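Local structure of protein, Family 18 Chitinase (Crocus vernus, 3SIM) at residues 79-84 / 121-126; 20-25 / 73-78; 47-52 / 95-100. The protein probably hydrolyses chitin as a plant family 18 glycosyl hydrolase built on a TIM barrel. All coordinates share one frame; numbering follows the deposited sequence.

In the fold
From the N terminus, 20-25 comes first, in the loop between strands 2-7 and 28-37. Segment 47-52 follows, in the loop after strand 28-37. Interaction 2 closes when 73-78 enters strand 76-83. The same strand carries 79-84, so interaction 1 opens just as interaction 2 ends: the two are in series. Interaction 3 closes at 95-100, at the start of helix 99-116, and crosses both others; interaction 1 closes last, on strand 121-125. Interactions 2 and 3 lie on opposite sides of the chain's centre, their nearest atoms about 15 Å apart, with the barrel sheet of interaction 1 reaching between. F52 of interaction 3 packs on L82 and Y126 of interaction 1.

Interaction 1. Residues 79-84 / 121-126; sequences AVSLGG and GIDIDY
A79 to G83 run parallel to G121 to D125 as adjacent strands, their axes 4.4 Å apart at the closest and inclined by 25°. The backbone ladder alternates: D123 N bonds to V80 O (2.8 Å), L82 N almost straight to D123 O (3.0 Å), and D125 N to L82 O (2.9 Å). Beyond it, G84 N bonds to D125 O. The backbone angles of G83 would jam any CB against L82 O, and D125 O stands close as well. These are neighbouring strands of the TIM barrel, and 121-126 carries the two middle aspartates of the DxxDxDxE motif of family 18, in which E127, as in active relatives, would be the general acid. S81 and D123 lie on one face of the sheet. S81 OG, anti to its own N (chi1 -176°), meets D123 OD2 at 2.9 Å on the anti side, tilted out of the carboxylate plane, while S158 and S160 grip OD1. With an alanine here in place of D123, S158 and S160 would probably lose their common carboxylate partner and S81 OG would be left to turn. On the other face, L82 and I124 lie side by side, CD1 to CD1 at 3.9 Å, covered by helix 134-150. The Y126 ring lays a face over G83 CA, a CH-pi contact of 4.1 Å from CA to the ring centroid, while its OH bonds to D38.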
loop_
_atom_site.group_PDB
_atom_site.type_symbol
_atom_site.label_atom_id
_atom_site.label_comp_id
_atom_site.label_asym_id
_atom_site.label_seq_id
_atom_site.Cartn_x
_atom_site.Cartn_y
_atom_site.Cartn_z
ATOM N N ALA A 79 -7.681 1.561 4.548
ATOM C CA ALA A 79 -7.431 0.225 4.062
ATOM C C ALA A 79 -6.379 -0.526 4.941
ATOM O O ALA A 79 -5.844 0.049 5.827
ATOM C CB ALA A 79 -7.040 0.253 2.659
ATOM N N VAL A 80 -6.167 -1.798 4.704
ATOM C CA VAL A 80 -5.074 -2.542 5.301
ATOM C C VAL A 80 -4.139 -3.182 4.246
ATOM O O VAL A 80 -4.589 -3.733 3.273
ATOM C CB VAL A 80 -5.577 -3.583 6.334
ATOM C CG1 VAL A 80 -6.479 -4.528 5.726
ATOM C CG2 VAL A 80 -4.424 -4.343 6.990
ATOM N N SER A 81 -2.838 -3.085 4.478
ATOM C CA SER A 81 -1.827 -3.704 3.656
ATOM C C SER A 81 -1.362 -5.083 4.182
ATOM O O SER A 81 -0.979 -5.224 5.311
ATOM C CB SER A 81 -0.639 -2.759 3.403
ATOM O OG SER A 81 0.327 -3.252 2.549
ATOM N N LEU A 82 -1.364 -6.049 3.310
ATOM C CA LEU A 82 -0.932 -7.405 3.550
ATOM C C LEU A 82 0.576 -7.630 3.255
ATOM O O LEU A 82 1.087 -7.255 2.249
ATOM C CB LEU A 82 -1.772 -8.380 2.744
ATOM C CG LEU A 82 -3.293 -8.227 2.662
ATOM C CD1 LEU A 82 -3.906 -9.314 1.884
ATOM C CD2 LEU A 82 -3.882 -8.172 4.025
ATOM N N GLY A 83 1.221 -8.316 4.161
ATOM C CA GLY A 83 2.598 -8.704 4.042
ATOM C C GLY A 83 3.618 -7.770 4.601
ATOM O O GLY A 83 3.859 -7.749 5.765
ATOM N N GLY A 84 4.219 -6.987 3.762
ATOM C CA GLY A 84 5.359 -6.186 4.149
ATOM C C GLY A 84 6.671 -6.958 4.092
ATOM O O GLY A 84 6.622 -8.106 3.902
ATOM N N GLY A 121 -11.012 -1.064 2.266
ATOM C CA GLY A 121 -10.151 -1.653 1.283
ATOM C C GLY A 121 -8.967 -2.480 1.753
ATOM O O GLY A 121 -8.686 -2.528 2.897
ATOM N N ILE A 122 -8.306 -3.144 0.823
ATOM C CA ILE A 122 -7.007 -3.778 1.055
ATOM C C ILE A 122 -5.901 -3.389 0.046
ATOM O O ILE A 122 -6.175 -2.932 -1.034
ATOM C CB ILE A 122 -7.034 -5.313 1.280
ATOM C CG1 ILE A 122 -7.006 -6.096 -0.012
ATOM C CG2 ILE A 122 -8.179 -5.724 2.067
ATOM C CD1 ILE A 122 -7.935 -5.688 -0.918
ATOM N N ASP A 123 -4.674 -3.605 0.442
ATOM C CA ASP A 123 -3.499 -3.382 -0.374
ATOM C C ASP A 123 -2.609 -4.633 -0.320
ATOM O O ASP A 123 -2.472 -5.236 0.689
ATOM C CB ASP A 123 -2.712 -2.150 0.051
ATOM C CG ASP A 123 -1.321 -2.028 -0.660
ATOM O OD1 ASP A 123 -1.219 -2.037 -1.881
ATOM O OD2 ASP A 123 -0.337 -2.002 0.020
ATOM N N ILE A 124 -1.988 -4.946 -1.428
ATOM C CA ILE A 124 -1.139 -6.114 -1.478
ATOM C C ILE A 124 0.348 -5.773 -1.504
ATOM O O ILE A 124 0.809 -5.165 -2.419
ATOM C CB ILE A 124 -1.469 -7.047 -2.659
ATOM C CG1 ILE A 124 -2.990 -7.215 -2.838
ATOM C CG2 ILE A 124 -0.702 -8.271 -2.566
ATOM C CD1 ILE A 124 -3.677 -7.830 -1.713
ATOM N N ASP A 125 1.055 -6.116 -0.455
ATOM C CA ASP A 125 2.479 -5.805 -0.314
ATOM C C ASP A 125 3.417 -6.989 0.089
ATOM O O ASP A 125 4.264 -6.831 0.890
ATOM C CB ASP A 125 2.732 -4.539 0.525
ATOM C CG ASP A 125 4.283 -4.101 0.556
ATOM O OD1 ASP A 125 4.731 -3.784 1.610
ATOM O OD2 ASP A 125 4.957 -4.167 -0.437
ATOM N N TYR A 126 3.193 -8.176 -0.446
ATOM C CA TYR A 126 4.170 -9.225 -0.350
ATOM C C TYR A 126 5.414 -8.901 -1.230
ATOM O O TYR A 126 5.286 -8.428 -2.312
ATOM C CB TYR A 126 3.591 -10.564 -0.668
ATOM C CG TYR A 126 2.684 -11.126 0.341
ATOM C CD1 TYR A 126 3.169 -11.827 1.429
ATOM C CD2 TYR A 126 1.315 -11.003 0.204
ATOM C CE1 TYR A 126 2.327 -12.338 2.359
ATOM C CE2 TYR A 126 0.476 -11.529 1.102
ATOM C CZ TYR A 126 0.965 -12.197 2.194
ATOM O OH TYR A 126 0.100 -12.692 3.078
#

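Interaction 2. Residues 20-25 / 73-78; sequences VPINPH and HPNVRV
I22 meets the H73 imidazole from the opposite direction and sets its terminal methyl over the ring. CD1 of I22 lies 3.9 Å from the centroid of the H73 ring, practically on the normal, a CH-pi contact over the middle of the face. The isoleucine reaches that far because its chain is extended past CG1 (chi2 161°); its other branch, CG2, bears on the rim, 3.6 Å from CD2 of H73. CD1 of I22 also touches CG2 of V76 at 4.1 Å. The H73 ring, with CG anti to its carbonyl carbon (chi1 -55°), is weakly hydrogen-bonded through ND1 to I69 O. H73 starts a type I turn that ends at V76, closed by the bond from V76 N to H73 O (3.1 Å), and this turn sets both side chains on the side facing I22. N75, within the turn, has CG between its backbone N and carbonyl carbon (chi1 64°), which turns the amide toward 20-25. From there OD1 stands 4.1 Å from CG2 of I22, and ND2 makes a weak, bent bond of 3.3 Å to N23 O. The stronger partner of ND2 is I26 O, so the amide is tied to two carbonyls of the same loop. Both segments belong to connections entering the barrel at the N-terminal ends of its strands, 20-25 ahead of strand 28-37 and H73 where helix 63-72 gives way to strand 76-83. I22 packs also on F29 and F31 of strand 28-37 and on I69 of helix 63-72, while N23 and H25 touch helix 264-274.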
loop_
_atom_site.group_PDB
_atom_site.type_symbol
_atom_site.label_atom_id
_atom_site.label_comp_id
_atom_site.label_asym_id
_atom_site.label_seq_id
_atom_site.Cartn_x
_atom_site.Cartn_y
_atom_site.Cartn_z
ATOM N N VAL A 20 -1.632 13.576 11.224
ATOM C CA VAL A 20 -1.372 13.781 9.823
ATOM C C VAL A 20 -2.266 14.845 9.174
ATOM O O VAL A 20 -3.419 14.731 9.173
ATOM C CB VAL A 20 -1.413 12.443 9.044
ATOM C CG1 VAL A 20 -1.189 12.671 7.587
ATOM C CG2 VAL A 20 -0.429 11.479 9.597
ATOM N N PRO A 21 -1.664 15.850 8.562
ATOM C CA PRO A 21 -2.426 16.875 7.852
ATOM C C PRO A 21 -3.280 16.291 6.719
ATOM O O PRO A 21 -2.806 15.612 5.866
ATOM C CB PRO A 21 -1.355 17.797 7.282
ATOM C CG PRO A 21 -0.095 17.195 7.553
ATOM C CD PRO A 21 -0.223 16.009 8.371
ATOM N N ILE A 22 -4.555 16.591 6.765
ATOM C CA ILE A 22 -5.502 16.174 5.787
ATOM C C ILE A 22 -6.117 17.399 5.068
ATOM O O ILE A 22 -6.847 18.139 5.648
ATOM C CB ILE A 22 -6.635 15.308 6.447
ATOM C CG1 ILE A 22 -6.075 14.019 7.085
ATOM C CG2 ILE A 22 -7.701 15.024 5.494
ATOM C CD1 ILE A 22 -6.939 13.382 8.057
ATOM N N ASN A 23 -5.813 17.516 3.795
ATOM C CA ASN A 23 -6.310 18.568 2.960
ATOM C C ASN A 23 -7.743 18.275 2.520
ATOM O O ASN A 23 -7.965 17.357 1.823
ATOM C CB ASN A 23 -5.424 18.723 1.737
ATOM C CG ASN A 23 -5.742 19.987 0.906
ATOM O OD1 ASN A 23 -4.863 20.687 0.519
ATOM N ND2 ASN A 23 -6.955 20.180 0.593
ATOM N N PRO A 24 -8.668 19.123 2.928
ATOM C CA PRO A 24 -10.099 18.942 2.698
ATOM C C PRO A 24 -10.572 18.964 1.234
ATOM O O PRO A 24 -11.629 18.534 0.963
ATOM C CB PRO A 24 -10.737 20.065 3.532
ATOM C CG PRO A 24 -9.794 20.997 3.600
ATOM C CD PRO A 24 -8.448 20.360 3.637
ATOM N N HIS A 25 -9.758 19.519 0.361
ATOM C CA HIS A 25 -9.998 19.516 -1.068
ATOM C C HIS A 25 -9.636 18.231 -1.830
ATOM O O HIS A 25 -10.050 18.083 -2.911
ATOM C CB HIS A 25 -9.455 20.772 -1.749
ATOM C CG HIS A 25 -10.038 22.037 -1.216
ATOM N ND1 HIS A 25 -11.261 22.523 -1.607
ATOM C CD2 HIS A 25 -9.590 22.881 -0.271
ATOM C CE1 HIS A 25 -11.522 23.623 -0.949
ATOM N NE2 HIS A 25 -10.521 23.865 -0.136
ATOM N N HIS A 73 -13.522 13.858 8.855
ATOM C CA HIS A 73 -13.103 14.066 7.490
ATOM C C HIS A 73 -13.810 13.128 6.541
ATOM O O HIS A 73 -13.392 12.036 6.363
ATOM C CB HIS A 73 -11.591 13.893 7.336
ATOM C CG HIS A 73 -10.771 14.743 8.242
ATOM N ND1 HIS A 73 -10.551 14.426 9.554
ATOM C CD2 HIS A 73 -10.091 15.877 8.018
ATOM C CE1 HIS A 73 -9.813 15.355 10.107
ATOM N NE2 HIS A 73 -9.507 16.237 9.192
ATOM N N PRO A 74 -14.849 13.621 5.899
ATOM C CA PRO A 74 -15.677 12.859 4.974
ATOM C C PRO A 74 -14.952 12.321 3.730
ATOM O O PRO A 74 -15.391 11.426 3.161
ATOM C CB PRO A 74 -16.752 13.845 4.579
ATOM C CG PRO A 74 -16.647 14.915 5.441
ATOM C CD PRO A 74 -15.358 14.965 6.091
ATOM N N ASN A 75 -13.835 12.901 3.378
ATOM C CA ASN A 75 -12.951 12.431 2.304
ATOM C C ASN A 75 -12.011 11.233 2.652
ATOM O O ASN A 75 -11.381 10.689 1.794
ATOM C CB ASN A 75 -12.192 13.599 1.674
ATOM C CG ASN A 75 -11.253 14.288 2.640
ATOM O OD1 ASN A 75 -11.380 14.168 3.804
ATOM N ND2 ASN A 75 -10.313 15.001 2.124
ATOM N N VAL A 76 -11.974 10.860 3.920
ATOM C CA VAL A 76 -11.109 9.810 4.393
ATOM C C VAL A 76 -11.701 8.371 4.385
ATOM O O VAL A 76 -12.695 8.101 4.960
ATOM C CB VAL A 76 -10.473 10.136 5.768
ATOM C CG1 VAL A 76 -9.780 8.948 6.323
ATOM C CG2 VAL A 76 -9.574 11.326 5.687
ATOM N N ARG A 77 -10.996 7.461 3.762
ATOM C CA ARG A 77 -11.179 6.022 3.872
ATOM C C ARG A 77 -9.900 5.358 4.385
ATOM O O ARG A 77 -8.849 5.917 4.270
ATOM C CB ARG A 77 -11.528 5.393 2.545
ATOM C CG ARG A 77 -12.774 5.824 1.884
ATOM C CD ARG A 77 -13.764 6.049 2.899
ATOM N NE ARG A 77 -15.126 5.895 2.504
ATOM C CZ ARG A 77 -16.021 6.837 2.655
ATOM N N VAL A 78 -10.036 4.160 4.952
ATOM C CA VAL A 78 -8.950 3.383 5.505
ATOM C C VAL A 78 -8.846 1.953 4.971
ATOM O O VAL A 78 -9.789 1.227 4.994
ATOM C CB VAL A 78 -9.008 3.323 7.063
ATOM C CG1 VAL A 78 -7.816 2.548 7.643
ATOM C CG2 VAL A 78 -9.200 4.653 7.656
#

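Interaction 3. Residues 47-52 / 95-100; sequences STNGKF and QAASVD
N49 carries the contact by putting the oxygen of its side-chain amide on the backbone of A97. A97 N bonds to OD1 of N49 at 2.9 Å, nearly straight at 168°, although the N-H comes from above the carbonyl plane of the amide. With CG anti to its backbone N (chi1 -165°), the asparagine stretches out of its loop to the segment that leads into helix 99-116, and the CB of A97 lies alongside the amide, 3.6 Å from OD1. The other end, ND2, is bonded to S101 of helix 99-116, so both ends of the amide are held and its rotation is fixed. N49 O bonds in addition to N105 of that helix. In the TIM barrel these are the loops that follow strands 28-37 and 76-83, at the C-terminal ends where family 18 enzymes carry their active site; the second leads into helix 99-116, whose N-cap is S98. Beside this bond, S47 and Q95 meet side chain to side chain. S47 OG packs against the amide group of Q95, 3.3 Å from NE2 but at an angle too poor for a bond. Y39 OH is the stronger partner of that NE2. Water joins the residues instead: one molecule takes a hydrogen bond from S47 N at 2.8 Å and a weak one from NE2 of Q95. A second is hydrogen-bonded to Q95 O at 2.7 Å and weakly held by N49 N. Next to Q95, A96 O makes a weak hydrogen bond to a bound glycerol, probably from the crystallisation liquor.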
loop_
_atom_site.group_PDB
_atom_site.type_symbol
_atom_site.label_atom_id
_atom_site.label_comp_id
_atom_site.label_asym_id
_atom_site.label_seq_id
_atom_site.Cartn_x
_atom_site.Cartn_y
_atom_site.Cartn_z
ATOM N N SER A 47 4.965 -18.972 9.320
ATOM C CA SER A 47 3.801 -18.820 8.506
ATOM C C SER A 47 2.576 -19.639 8.949
ATOM O O SER A 47 2.713 -20.717 9.428
ATOM C CB SER A 47 4.080 -18.915 7.011
ATOM O OG SER A 47 4.203 -20.194 6.524
ATOM N N THR A 48 1.408 -19.050 8.775
ATOM C CA THR A 48 0.144 -19.628 9.220
ATOM C C THR A 48 -0.858 -20.004 8.114
ATOM O O THR A 48 -2.011 -20.207 8.369
ATOM C CB THR A 48 -0.571 -18.747 10.180
ATOM O OG1 THR A 48 -0.949 -17.559 9.521
ATOM C CG2 THR A 48 0.267 -18.449 11.437
ATOM N N ASN A 49 -0.389 -20.082 6.893
ATOM C CA ASN A 49 -1.218 -20.439 5.771
ATOM C C ASN A 49 -2.476 -19.529 5.582
ATOM O O ASN A 49 -3.531 -20.002 5.476
ATOM C CB ASN A 49 -1.582 -21.926 5.818
ATOM C CG ASN A 49 -2.135 -22.441 4.505
ATOM O OD1 ASN A 49 -1.661 -22.069 3.488
ATOM N ND2 ASN A 49 -3.166 -23.249 4.551
ATOM N N GLY A 50 -2.298 -18.221 5.594
ATOM C CA GLY A 50 -3.370 -17.286 5.421
ATOM C C GLY A 50 -4.242 -16.933 6.633
ATOM O O GLY A 50 -5.222 -16.296 6.464
ATOM N N LYS A 51 -3.838 -17.318 7.833
ATOM C CA LYS A 51 -4.475 -16.803 9.003
ATOM C C LYS A 51 -3.850 -15.472 9.450
ATOM O O LYS A 51 -2.883 -15.465 10.104
ATOM C CB LYS A 51 -4.453 -17.842 10.116
ATOM C CG LYS A 51 -5.145 -19.138 9.803
ATOM C CD LYS A 51 -5.100 -20.084 10.933
ATOM C CE LYS A 51 -5.678 -21.390 10.639
ATOM N NZ LYS A 51 -7.099 -21.477 10.519
ATOM N N PHE A 52 -4.462 -14.372 9.088
ATOM C CA PHE A 52 -3.905 -13.072 9.366
ATOM C C PHE A 52 -3.926 -12.638 10.825
ATOM O O PHE A 52 -4.885 -12.793 11.475
ATOM C CB PHE A 52 -4.532 -12.058 8.426
ATOM C CG PHE A 52 -4.033 -12.196 7.036
ATOM C CD1 PHE A 52 -2.892 -11.517 6.630
ATOM C CD2 PHE A 52 -4.597 -13.088 6.181
ATOM C CE1 PHE A 52 -2.392 -11.686 5.374
ATOM C CE2 PHE A 52 -4.091 -13.277 4.946
ATOM C CZ PHE A 52 -2.990 -12.548 4.534
ATOM N N GLN A 95 3.701 -17.910 1.390
ATOM C CA GLN A 95 3.610 -19.346 1.449
ATOM C C GLN A 95 2.180 -19.857 1.543
ATOM O O GLN A 95 1.487 -19.482 2.441
ATOM C CB GLN A 95 4.376 -19.883 2.662
ATOM C CG GLN A 95 5.705 -19.273 2.954
ATOM C CD GLN A 95 6.423 -19.970 4.062
ATOM O OE1 GLN A 95 6.487 -21.160 4.092
ATOM N NE2 GLN A 95 6.956 -19.224 4.971
ATOM N N ALA A 96 1.781 -20.707 0.602
ATOM C CA ALA A 96 0.498 -21.398 0.643
ATOM C C ALA A 96 0.613 -22.935 0.642
ATOM O O ALA A 96 1.292 -23.505 -0.170
ATOM C CB ALA A 96 -0.378 -20.963 -0.449
ATOM N N ALA A 97 -0.028 -23.578 1.604
ATOM C CA ALA A 97 -0.115 -25.030 1.654
ATOM C C ALA A 97 -0.955 -25.646 0.514
ATOM O O ALA A 97 -0.602 -26.640 -0.031
ATOM C CB ALA A 97 -0.543 -25.501 2.976
ATOM N N SER A 98 -2.054 -24.984 0.199
ATOM C CA SER A 98 -2.817 -25.145 -1.013
ATOM C C SER A 98 -3.531 -23.836 -1.290
ATOM O O SER A 98 -3.753 -23.115 -0.400
ATOM C CB SER A 98 -3.868 -26.248 -0.897
ATOM O OG SER A 98 -4.802 -25.998 0.088
ATOM N N VAL A 99 -3.942 -23.627 -2.519
ATOM C CA VAL A 99 -4.680 -22.439 -2.847
ATOM C C VAL A 99 -6.011 -22.364 -2.079
ATOM O O VAL A 99 -6.339 -21.337 -1.556
ATOM C CB VAL A 99 -4.914 -22.308 -4.340
ATOM C CG1 VAL A 99 -5.847 -21.247 -4.622
ATOM C CG2 VAL A 99 -3.611 -22.086 -5.083
ATOM N N ASP A 100 -6.737 -23.471 -2.056
ATOM C CA ASP A 100 -8.053 -23.536 -1.477
ATOM C C ASP A 100 -7.956 -23.262 0.003
ATOM O O ASP A 100 -8.711 -22.525 0.506
ATOM C CB ASP A 100 -8.734 -24.900 -1.689
ATOM C CG ASP A 100 -9.393 -25.089 -3.080
ATOM O OD1 ASP A 100 -9.644 -24.177 -3.842
ATOM O OD2 ASP A 100 -9.673 -26.211 -3.422
HETATM O O HOH W 1 7.440 -19.872 8.282
HETATM O O HOH W 2 1.347 -18.497 4.986
#